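Local structure of hydroxylase, putative (Mycobacterium tuberculosis, 3AFF) at residues G365-H368 and A369-P373. The protein probably hydroxylates the phenolic ring of the cholesterol catabolite 3-HSA to the catechol 3,4-DHSA, using reduced flavin and molecular oxygen. Sequence-based numbering, arbitrary orientation.
Sequences GRVH and AANDP
The guanidinium of Arg366 lies over the methyl of Ala370, one turn further along the C-terminal end of helix 354-370. The Arg366 chain leaves with CG opposite the backbone N (chi1 -174°) and bends at chi2 and chi3, which folds the head forward along the helix; one face then covers Ala370, with Arg366 NH1 3.4 Å from Ala370 CB, while Arg366 NH2 stands 4.0 Å from Ala369 CB. Ala369 N donates almost straight to Gly365 O (3.0 Å), whereas Ala370 N reaches Arg366 O (2.8 Å) along a more bent line. The helix ends at Ala370, and Asn371 is the first residue to leave helical geometry: its N is shared between Val367 O, at 3.0 Å, and His368 O, a weak bond. The Asn371 side chain lies alongside that of Val367, and its ND2 bonds to Asn382 of a third subunit. Asp372 OD1 caps Glu374 N at the turn leading into helix 374-377. His368 stacks on Trp141; with Ala369 it probably helps bind FMN, as inferred for this acyl-CoA dehydrogenase-like family. In the helical C-terminal domain, His368 and Ala369 pack on Ile241 of helix 233-259, Arg366 lies against helix 316-342, and Val367 meets Phe341 of a second subunit.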
loop_
_atom_site.group_PDB
_atom_site.type_symbol
_atom_site.label_atom_id
_atom_site.label_comp_id
_atom_site.label_asym_id
_atom_site.label_seq_id
_atom_site.Cartn_x
_atom_site.Cartn_y
_atom_site.Cartn_z
ATOM N N GLY A 365 31.488 -9.447 -18.789
ATOM C CA GLY A 365 30.359 -10.064 -19.526
ATOM C C GLY A 365 29.154 -9.151 -19.627
ATOM O O GLY A 365 28.533 -9.029 -20.660
ATOM N N ARG A 366 28.751 -8.606 -18.478
ATOM C CA ARG A 366 27.664 -7.666 -18.372
ATOM C C ARG A 366 27.837 -6.428 -19.262
ATOM O O ARG A 366 26.853 -5.971 -19.844
ATOM C CB ARG A 366 27.453 -7.279 -16.899
ATOM C CG ARG A 366 26.237 -6.400 -16.592
ATOM C CD ARG A 366 24.819 -6.842 -17.071
ATOM N NE ARG A 366 24.097 -5.613 -17.477
ATOM C CZ ARG A 366 23.072 -5.521 -18.351
ATOM N NH1 ARG A 366 22.539 -4.319 -18.645
ATOM N NH2 ARG A 366 22.552 -6.610 -18.938
ATOM N N VAL A 367 29.035 -5.875 -19.329
ATOM C CA VAL A 367 29.274 -4.774 -20.277
ATOM C C VAL A 367 29.019 -5.203 -21.728
ATOM O O VAL A 367 28.418 -4.443 -22.494
ATOM C CB VAL A 367 30.562 -3.828 -20.092
ATOM C CG1 VAL A 367 31.283 -3.898 -18.735
ATOM C CG2 VAL A 367 31.484 -3.701 -21.340
ATOM N N HIS A 368 29.463 -6.403 -22.098
ATOM C CA HIS A 368 29.151 -6.932 -23.425
ATOM C C HIS A 368 27.637 -7.028 -23.670
ATOM O O HIS A 368 27.133 -6.475 -24.640
ATOM C CB HIS A 368 29.823 -8.278 -23.684
ATOM C CG HIS A 368 29.704 -8.722 -25.115
ATOM N ND1 HIS A 368 29.104 -9.910 -25.486
ATOM C CD2 HIS A 368 30.076 -8.115 -26.274
ATOM C CE1 HIS A 368 29.147 -10.035 -26.804
ATOM N NE2 HIS A 368 29.722 -8.953 -27.304
ATOM N N ALA A 369 26.906 -7.695 -22.760
ATOM C CA ALA A 369 25.437 -7.793 -22.791
ATOM C C ALA A 369 24.770 -6.423 -22.833
ATOM O O ALA A 369 23.815 -6.210 -23.601
ATOM C CB ALA A 369 24.898 -8.628 -21.545
ATOM N N ALA A 370 25.258 -5.466 -22.041
ATOM C CA ALA A 370 24.587 -4.150 -22.075
ATOM C C ALA A 370 24.897 -3.386 -23.384
ATOM O O ALA A 370 24.130 -2.551 -23.776
ATOM C CB ALA A 370 24.940 -3.300 -20.839
ATOM N N ASN A 371 25.981 -3.718 -24.066
ATOM C CA ASN A 371 26.346 -3.096 -25.355
ATOM C C ASN A 371 25.808 -3.873 -26.588
ATOM O O ASN A 371 26.241 -3.607 -27.713
ATOM C CB ASN A 371 27.864 -2.828 -25.443
ATOM C CG ASN A 371 28.276 -1.671 -24.546
ATOM O OD1 ASN A 371 28.603 -1.889 -23.362
ATOM N ND2 ASN A 371 28.126 -0.424 -25.040
ATOM N N ASP A 372 24.833 -4.772 -26.403
ATOM C CA ASP A 372 24.398 -5.579 -27.543
ATOM C C ASP A 372 23.440 -4.752 -28.385
ATOM O O ASP A 372 22.482 -4.248 -27.863
ATOM C CB ASP A 372 23.738 -6.909 -27.139
ATOM C CG ASP A 372 23.548 -7.833 -28.365
ATOM O OD1 ASP A 372 22.852 -7.394 -29.286
ATOM O OD2 ASP A 372 24.179 -8.926 -28.479
ATOM N N PRO A 373 23.713 -4.578 -29.689
ATOM C CA PRO A 373 22.714 -3.849 -30.517
ATOM C C PRO A 373 21.300 -4.462 -30.643
ATOM O O PRO A 373 20.324 -3.775 -30.980
ATOM C CB PRO A 373 23.408 -3.735 -31.885
ATOM C CG PRO A 373 24.440 -4.796 -31.903
ATOM C CD PRO A 373 24.918 -4.936 -30.456
#